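PDB 5N9X: adenylation domain from Streptomyces sp., which is an adenylation domain of the AMP-binding (ANL) family, with a large N-terminal part and a small C-terminal domain, and holds adenosine-5'-triphosphate and threonine in this structure. Local coordinates for residues 65-70 with 158-163; 443-448 with 486-491. One frame throughout, in Å; residues are numbered along the deposited sequence.

Interaction 1 of 2, residues 65-70 with 158-163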
ATOM      1  N   VAL A  65      -9.576 -20.699  18.811  1.00 39.34           N
ATOM      2  CA  VAL A  65      -9.700 -19.966  17.566  1.00 34.82           C
ATOM      3  C   VAL A  65     -10.225 -20.944  16.523  1.00 33.98           C
ATOM      4  O   VAL A  65      -9.758 -22.084  16.458  1.00 33.66           O
ATOM      5  CB  VAL A  65      -8.369 -19.361  17.131  1.00 30.74           C
ATOM      6  CG1 VAL A  65      -8.484 -18.811  15.733  1.00 27.77           C
ATOM      7  CG2 VAL A  65      -7.943 -18.285  18.121  1.00 26.24           C
ATOM      8  N   ARG A  66     -11.208 -20.518  15.733  1.00 28.71           N
ATOM      9  CA  ARG A  66     -11.817 -21.387  14.726  1.00 27.25           C
ATOM     10  C   ARG A  66     -11.703 -20.805  13.319  1.00 27.68           C
ATOM     11  O   ARG A  66     -11.475 -19.610  13.154  1.00 27.96           O
ATOM     12  CB  ARG A  66     -13.290 -21.630  15.062  1.00 28.94           C
ATOM     13  CG  ARG A  66     -13.484 -22.675  16.131  1.00 30.41           C
ATOM     14  CD  ARG A  66     -12.576 -23.856  15.860  1.00 36.51           C
ATOM     15  NE  ARG A  66     -12.659 -24.871  16.900  1.00 42.71           N
ATOM     16  CZ  ARG A  66     -11.890 -24.899  17.979  1.00 39.62           C
ATOM     17  NH1 ARG A  66     -10.964 -23.965  18.164  1.00 41.26           N
ATOM     18  NH2 ARG A  66     -12.045 -25.864  18.869  1.00 37.74           N
ATOM     19  N   LYS A  67     -11.872 -21.650  12.305  1.00 28.80           N
ATOM     20  CA  LYS A  67     -11.918 -21.163  10.928  1.00 32.97           C
ATOM     21  C   LYS A  67     -12.925 -20.009  10.814  1.00 25.69           C
ATOM     22  O   LYS A  67     -13.969 -20.019  11.463  1.00 29.38           O
ATOM     23  CB  LYS A  67     -12.275 -22.301   9.967  1.00 29.95           C
ATOM     24  CG  LYS A  67     -12.607 -21.857   8.545  1.00 34.04           C
ATOM     25  CD  LYS A  67     -12.296 -22.960   7.535  1.00 29.86           C
ATOM     26  CE  LYS A  67     -13.395 -24.020   7.501  1.00 36.14           C
ATOM     27  NZ  LYS A  67     -14.711 -23.414   7.126  1.00 36.66           N
ATOM     28  N   GLY A  68     -12.595 -18.986  10.032  1.00 33.64           N
ATOM     29  CA  GLY A  68     -13.497 -17.855   9.868  1.00 20.92           C
ATOM     30  C   GLY A  68     -13.428 -16.861  11.011  1.00 19.93           C
ATOM     31  O   GLY A  68     -14.079 -15.829  10.973  1.00 25.87           O
ATOM     32  N   ASP A  69     -12.640 -17.168  12.032  1.00 21.96           N
ATOM     33  CA  ASP A  69     -12.391 -16.216  13.113  1.00 22.10           C
ATOM     34  C   ASP A  69     -11.355 -15.158  12.735  1.00 29.50           C
ATOM     35  O   ASP A  69     -10.566 -15.327  11.799  1.00 19.58           O
ATOM     36  CB  ASP A  69     -11.915 -16.936  14.380  1.00 21.27           C
ATOM     37  CG  ASP A  69     -13.062 -17.558  15.176  1.00 37.46           C
ATOM     38  OD1 ASP A  69     -14.244 -17.243  14.897  1.00 22.54           O
ATOM     39  OD2 ASP A  69     -12.762 -18.356  16.093  1.00 30.20           O
ATOM     40  N   ARG A  70     -11.335 -14.084  13.518  1.00 23.12           N
ATOM     41  CA  ARG A  70     -10.516 -12.939  13.213  1.00 20.57           C
ATOM     42  C   ARG A  70      -9.589 -12.683  14.395  1.00 26.72           C
ATOM     43  O   ARG A  70     -10.043 -12.552  15.531  1.00 21.74           O
ATOM     44  CB  ARG A  70     -11.411 -11.737  12.899  1.00 24.81           C
ATOM     45  CG  ARG A  70     -12.267 -11.983  11.660  1.00 22.03           C
ATOM     46  CD  ARG A  70     -12.791 -10.700  11.094  1.00 29.18           C
ATOM     47  NE  ARG A  70     -13.857  -9.993  11.783  1.00 39.45           N
ATOM     48  CZ  ARG A  70     -15.137 -10.002  11.403  1.00 39.84           C
ATOM     49  NH1 ARG A  70     -15.513 -10.632  10.299  1.00 22.81           N
ATOM     50  NH2 ARG A  70     -16.037  -9.311  12.094  1.00 31.64           N
ATOM     51  N   PRO A 158     -10.294 -21.064  -0.338  1.00 21.21           N
ATOM     52  CA  PRO A 158     -10.127 -19.827  -1.115  1.00 20.16           C
ATOM     53  C   PRO A 158     -11.103 -18.731  -0.695  1.00 22.33           C
ATOM     54  O   PRO A 158     -10.769 -17.541  -0.760  1.00 17.80           O
ATOM     55  CB  PRO A 158     -10.396 -20.265  -2.565  1.00 15.42           C
ATOM     56  CG  PRO A 158     -10.839 -21.708  -2.506  1.00 15.46           C
ATOM     57  CD  PRO A 158     -10.333 -22.256  -1.202  1.00 18.90           C
ATOM     58  N   GLN A 159     -12.298 -19.122  -0.259  1.00 24.90           N
ATOM     59  CA  GLN A 159     -13.290 -18.125   0.112  1.00 17.72           C
ATOM     60  C   GLN A 159     -13.228 -17.704   1.565  1.00 16.73           C
ATOM     61  O   GLN A 159     -14.012 -16.873   1.974  1.00 21.01           O
ATOM     62  CB  GLN A 159     -14.688 -18.620  -0.249  1.00 20.74           C
ATOM     63  CG  GLN A 159     -14.796 -19.088  -1.701  1.00 26.30           C
ATOM     64  CD  GLN A 159     -14.948 -17.929  -2.690  1.00 35.67           C
ATOM     65  OE1 GLN A 159     -14.457 -16.816  -2.458  1.00 26.86           O
ATOM     66  NE2 GLN A 159     -15.641 -18.188  -3.798  1.00 47.75           N
ATOM     67  N   ASP A 160     -12.275 -18.225   2.333  1.00 15.70           N
ATOM     68  CA  ASP A 160     -12.019 -17.682   3.668  1.00 13.72           C
ATOM     69  C   ASP A 160     -11.138 -16.424   3.655  1.00 12.80           C
ATOM     70  O   ASP A 160     -10.236 -16.275   2.833  1.00 18.66           O
ATOM     71  CB  ASP A 160     -11.416 -18.762   4.579  1.00 15.33           C
ATOM     72  CG  ASP A 160     -12.450 -19.831   4.967  1.00 33.85           C
ATOM     73  OD1 ASP A 160     -13.389 -19.463   5.715  1.00 30.08           O
ATOM     74  OD2 ASP A 160     -12.352 -21.003   4.513  1.00 23.18           O
ATOM     75  N   VAL A 161     -11.443 -15.504   4.561  1.00 14.94           N
ATOM     76  CA  VAL A 161     -10.730 -14.240   4.675  1.00 11.37           C
ATOM     77  C   VAL A 161      -9.326 -14.472   5.213  1.00 18.80           C
ATOM     78  O   VAL A 161      -9.140 -15.133   6.233  1.00 14.96           O
ATOM     79  CB  VAL A 161     -11.490 -13.244   5.589  1.00 14.49           C
ATOM     80  CG1 VAL A 161     -10.776 -11.922   5.688  1.00 10.14           C
ATOM     81  CG2 VAL A 161     -12.899 -13.021   5.064  1.00 12.13           C
ATOM     82  N   ALA A 162      -8.342 -13.914   4.515  1.00 14.24           N
ATOM     83  CA  ALA A 162      -6.964 -14.041   4.927  1.00 12.31           C
ATOM     84  C   ALA A 162      -6.588 -12.866   5.823  1.00 13.89           C
ATOM     85  O   ALA A 162      -5.894 -13.014   6.825  1.00 13.72           O
ATOM     86  CB  ALA A 162      -6.041 -14.114   3.703  1.00  8.96           C
ATOM     87  N   TYR A 163      -7.041 -11.680   5.453  1.00 14.52           N
ATOM     88  CA  TYR A 163      -6.714 -10.507   6.239  1.00 12.76           C
ATOM     89  C   TYR A 163      -7.741  -9.409   6.137  1.00 15.30           C
ATOM     90  O   TYR A 163      -8.560  -9.371   5.225  1.00 13.30           O
ATOM     91  CB  TYR A 163      -5.339  -9.964   5.855  1.00 12.20           C
ATOM     92  CG  TYR A 163      -5.170  -9.442   4.445  1.00 17.13           C
ATOM     93  CD1 TYR A 163      -5.515  -8.130   4.106  1.00 16.27           C
ATOM     94  CD2 TYR A 163      -4.610 -10.242   3.470  1.00 11.09           C
ATOM     95  CE1 TYR A 163      -5.315  -7.652   2.832  1.00 12.48           C
ATOM     96  CE2 TYR A 163      -4.411  -9.780   2.198  1.00 12.75           C
ATOM     97  CZ  TYR A 163      -4.761  -8.491   1.874  1.00 19.02           C
ATOM     98  OH  TYR A 163      -4.548  -8.055   0.581  1.00  9.25           O
TER

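Interaction 2 of 2, residues 443-448 with 486-491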
ATOM      1  N   ARG A 443       4.854  22.104  -6.066  1.00 24.44           N
ATOM      2  CA  ARG A 443       6.049  21.257  -6.118  1.00 28.61           C
ATOM      3  C   ARG A 443       7.082  21.682  -7.186  1.00 27.66           C
ATOM      4  O   ARG A 443       8.277  21.416  -7.055  1.00 19.74           O
ATOM      5  CB  ARG A 443       5.639  19.800  -6.348  1.00 30.27           C
ATOM      6  CG  ARG A 443       5.463  19.002  -5.078  1.00 29.30           C
ATOM      7  CD  ARG A 443       5.200  17.534  -5.380  1.00 26.46           C
ATOM      8  NE  ARG A 443       4.204  16.991  -4.461  1.00 37.63           N
ATOM      9  CZ  ARG A 443       2.952  16.720  -4.817  1.00 37.67           C
ATOM     10  NH1 ARG A 443       2.557  16.930  -6.071  1.00 33.10           N
ATOM     11  NH2 ARG A 443       2.098  16.247  -3.928  1.00 31.85           N
ATOM     12  N   THR A 444       6.604  22.350  -8.227  1.00 23.81           N
ATOM     13  CA  THR A 444       7.452  22.899  -9.291  1.00 26.51           C
ATOM     14  C   THR A 444       8.528  23.846  -8.744  1.00 26.86           C
ATOM     15  O   THR A 444       9.553  24.066  -9.378  1.00 25.50           O
ATOM     16  CB  THR A 444       6.570  23.608 -10.360  1.00 22.00           C
ATOM     17  OG1 THR A 444       6.173  22.654 -11.346  1.00 24.08           O
ATOM     18  CG2 THR A 444       7.286  24.713 -11.056  1.00 38.99           C
ATOM     19  N   HIS A 445       8.340  24.353  -7.532  1.00 23.01           N
ATOM     20  CA  HIS A 445       9.383  25.183  -6.924  1.00 33.82           C
ATOM     21  C   HIS A 445      10.579  24.350  -6.448  1.00 26.17           C
ATOM     22  O   HIS A 445      10.438  23.506  -5.576  1.00 25.87           O
ATOM     23  CB  HIS A 445       8.820  25.993  -5.752  1.00 27.08           C
ATOM     24  CG  HIS A 445       9.711  27.106  -5.307  1.00 20.65           C
ATOM     25  ND1 HIS A 445      10.887  26.893  -4.620  1.00 27.58           N
ATOM     26  CD2 HIS A 445       9.605  28.442  -5.465  1.00 20.33           C
ATOM     27  CE1 HIS A 445      11.459  28.054  -4.366  1.00 20.75           C
ATOM     28  NE2 HIS A 445      10.700  29.010  -4.865  1.00 24.38           N
ATOM     29  N   PRO A 446      11.774  24.651  -6.968  1.00 27.20           N
ATOM     30  CA  PRO A 446      12.966  23.807  -6.757  1.00 26.38           C
ATOM     31  C   PRO A 446      13.277  23.432  -5.296  1.00 31.14           C
ATOM     32  O   PRO A 446      13.754  22.325  -5.040  1.00 34.73           O
ATOM     33  CB  PRO A 446      14.112  24.650  -7.341  1.00 25.45           C
ATOM     34  CG  PRO A 446      13.472  25.895  -7.945  1.00 30.39           C
ATOM     35  CD  PRO A 446      12.107  26.026  -7.376  1.00 23.09           C
ATOM     36  N   ALA A 447      12.993  24.329  -4.360  1.00 39.50           N
ATOM     37  CA  ALA A 447      13.297  24.099  -2.950  1.00 33.46           C
ATOM     38  C   ALA A 447      12.121  23.462  -2.178  1.00 39.10           C
ATOM     39  O   ALA A 447      12.179  23.311  -0.941  1.00 33.30           O
ATOM     40  CB  ALA A 447      13.707  25.405  -2.296  1.00 23.65           C
ATOM     41  N   VAL A 448      11.071  23.092  -2.905  1.00 23.78           N
ATOM     42  CA  VAL A 448       9.929  22.435  -2.302  1.00 30.35           C
ATOM     43  C   VAL A 448       9.900  20.941  -2.588  1.00 34.97           C
ATOM     44  O   VAL A 448       9.751  20.544  -3.744  1.00 30.57           O
ATOM     45  CB  VAL A 448       8.599  23.030  -2.799  1.00 30.40           C
ATOM     46  CG1 VAL A 448       7.434  22.241  -2.206  1.00 23.26           C
ATOM     47  CG2 VAL A 448       8.502  24.496  -2.432  1.00 25.74           C
ATOM     48  N   ARG A 486       4.320  31.863  -3.200  1.00 29.13           N
ATOM     49  CA  ARG A 486       3.131  32.528  -3.704  1.00 24.34           C
ATOM     50  C   ARG A 486       3.447  33.278  -5.003  1.00 27.98           C
ATOM     51  O   ARG A 486       2.711  33.169  -5.988  1.00 31.70           O
ATOM     52  CB  ARG A 486       2.594  33.469  -2.619  1.00 26.11           C
ATOM     53  CG  ARG A 486       1.449  34.368  -2.988  1.00 26.28           C
ATOM     54  CD  ARG A 486       1.115  35.307  -1.823  1.00 38.02           C
ATOM     55  NE  ARG A 486       0.588  34.622  -0.640  1.00 26.97           N
ATOM     56  CZ  ARG A 486      -0.686  34.287  -0.463  1.00 30.51           C
ATOM     57  NH1 ARG A 486      -1.586  34.554  -1.396  1.00 31.88           N
ATOM     58  NH2 ARG A 486      -1.060  33.678   0.647  1.00 28.42           N
ATOM     59  N   ALA A 487       4.553  34.020  -5.002  1.00 26.13           N
ATOM     60  CA  ALA A 487       5.011  34.755  -6.184  1.00 27.11           C
ATOM     61  C   ALA A 487       5.292  33.835  -7.361  1.00 26.04           C
ATOM     62  O   ALA A 487       4.976  34.164  -8.495  1.00 23.10           O
ATOM     63  CB  ALA A 487       6.263  35.561  -5.856  1.00 24.60           C
ATOM     64  N   HIS A 488       5.903  32.683  -7.082  1.00 29.39           N
ATOM     65  CA  HIS A 488       6.181  31.686  -8.120  1.00 28.76           C
ATOM     66  C   HIS A 488       4.932  31.042  -8.713  1.00 30.57           C
ATOM     67  O   HIS A 488       4.827  30.867  -9.925  1.00 33.89           O
ATOM     68  CB  HIS A 488       7.090  30.583  -7.576  1.00 28.18           C
ATOM     69  CG  HIS A 488       7.192  29.394  -8.479  1.00 38.47           C
ATOM     70  ND1 HIS A 488       7.964  29.388  -9.625  1.00 35.49           N
ATOM     71  CD2 HIS A 488       6.615  28.170  -8.409  1.00 30.67           C
ATOM     72  CE1 HIS A 488       7.854  28.213 -10.217  1.00 32.77           C
ATOM     73  NE2 HIS A 488       7.045  27.456  -9.500  1.00 30.99           N
ATOM     74  N   VAL A 489       4.001  30.664  -7.847  1.00 34.01           N
ATOM     75  CA  VAL A 489       2.772  30.002  -8.251  1.00 30.47           C
ATOM     76  C   VAL A 489       1.850  30.919  -9.078  1.00 35.07           C
ATOM     77  O   VAL A 489       1.068  30.439  -9.918  1.00 29.40           O
ATOM     78  CB  VAL A 489       2.059  29.466  -6.987  1.00 34.04           C
ATOM     79  CG1 VAL A 489       0.610  29.121  -7.243  1.00 31.76           C
ATOM     80  CG2 VAL A 489       2.816  28.254  -6.443  1.00 28.22           C
ATOM     81  N   LYS A 490       1.955  32.239  -8.859  1.00 32.41           N
ATOM     82  CA  LYS A 490       1.213  33.217  -9.672  1.00 34.62           C
ATOM     83  C   LYS A 490       1.631  33.150 -11.140  1.00 34.13           C
ATOM     84  O   LYS A 490       0.915  33.645 -12.008  1.00 41.98           O
ATOM     85  CB  LYS A 490       1.390  34.669  -9.186  1.00 33.34           C
ATOM     86  CG  LYS A 490       0.674  35.041  -7.913  1.00 32.24           C
ATOM     87  CD  LYS A 490      -0.167  36.299  -8.085  1.00 40.29           C
ATOM     88  CE  LYS A 490      -1.526  36.077  -7.418  1.00 35.24           C
ATOM     89  NZ  LYS A 490      -2.628  36.932  -7.958  1.00 47.43           N
ATOM     90  N   THR A 491       2.792  32.564 -11.403  1.00 29.01           N
ATOM     91  CA  THR A 491       3.265  32.305 -12.757  1.00 30.48           C
ATOM     92  C   THR A 491       2.556  31.123 -13.383  1.00 36.54           C
ATOM     93  O   THR A 491       2.118  31.173 -14.537  1.00 37.98           O
ATOM     94  CB  THR A 491       4.774  32.015 -12.767  1.00 31.70           C
ATOM     95  OG1 THR A 491       5.478  33.182 -12.333  1.00 38.07           O
ATOM     96  CG2 THR A 491       5.262  31.573 -14.160  1.00 37.91           C
TER

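Interaction 1 of 2, residues 65-70 with 158-163
Lys67 and Asp160 meet through the aliphatic part of the lysine rather than through its ammonium group. The methylene CD of Lys67 lies 3.6 Å from OD2 of Asp160, and CG of Lys67 is 3.8 Å from OD1 of Asp160, the two side chains crossing at about a right angle. The lysine chain sets off with CG turned away from the backbone N (chi1 169°), then bends at its last two torsions, and NZ ends 4.3 Å from OD2 of Asp160, too far for a salt bridge, where the opposite charges probably attract only loosely. The same OD2 accepts a hydrogen bond from Gly157 N, which ties the carboxylate to its own loop. Lys67 and Gly68 are the two middle residues of a type II beta turn from Arg66 to Asp69, and the backbone angles of Gly68 favour glycine. Asp69 closes that turn twice, its N bonding to Arg66 O and its OD2 receiving Arg66 N at 2.7 Å from above the carboxylate plane. This surface contact joins the loop between helix 46-62 and strand 70-74 to the residue just before strand 161-167, whose first residue, Val161, rests on Ala94 of strand 94-97 and on Pro178 of strand 175-180.

Interaction 2 of 2, residues 443-448 with 486-491
His445 turns the edge of its ring to the face of His488 in a T-shaped pair, with centroids 5.4 Å apart and planes at 87°. The leading atom is CD2 of His445, which lies 4.0 Å from CG of His488 and 3.9 Å from its CB. That CB sits close to the plane of the His445 ring, beside its edge, so the second histidine offers both its ring face and its methylene to the first. Thr444 comes to a different part of His488: its methyl CG2 is at the ring edge, 3.2 Å from NE2 and 3.6 Å from CE1. Extension of His488 from the helix, CG opposite the backbone N (chi1 168°), carries the imidazole across to both neighbours. The three residues join two elements of the small C-terminal domain of the ANL family: the loop leading from helix 435-443 to strand 450-457, and helix 482-492. In that loop a type I beta turn runs from His445 to Val448, closed by a bond from Val448 N to His445 O. Atoms of the turn also lie against the first imidazole and may limit its rotation. CD of Pro446 lies 3.0 Å above one face of the His445 ring, displaced from the ring centre, and ND1 receives a weak hydrogen bond from Ala447 N. Farther out, His445 touches Pro480 and Leu485, the latter on the same helix as His488. At the end of helix 435-443, Arg443 NE forms a salt bridge with OD1 of Asp450, while Arg486, two residues before His488 on the helix, donates a hydrogen bond through NH2 to Ser500 O.

Overall arrangement
Interactions 1 and 2 illustrate local packing within two different parts of one chain, interaction 1 in the AMP-binding enzyme part and interaction 2 in the C-terminal domain. Both are surface contacts in which a loop following a helix meets a later segment, yet their centres are 50 Å apart, with nearest atoms about 26 Å from each other. They lie on opposite sides of the chain's centre: the centre of interaction 1 is 22 Å, and that of interaction 2 29 Å, from the centre of the chain. In sequence, both segments of interaction 1 precede those of interaction 2. None of the touching residues belongs to the threonine pocket, which includes Asp212 and His319 from the AMP-binding part and Lys515 from the C-terminal domain.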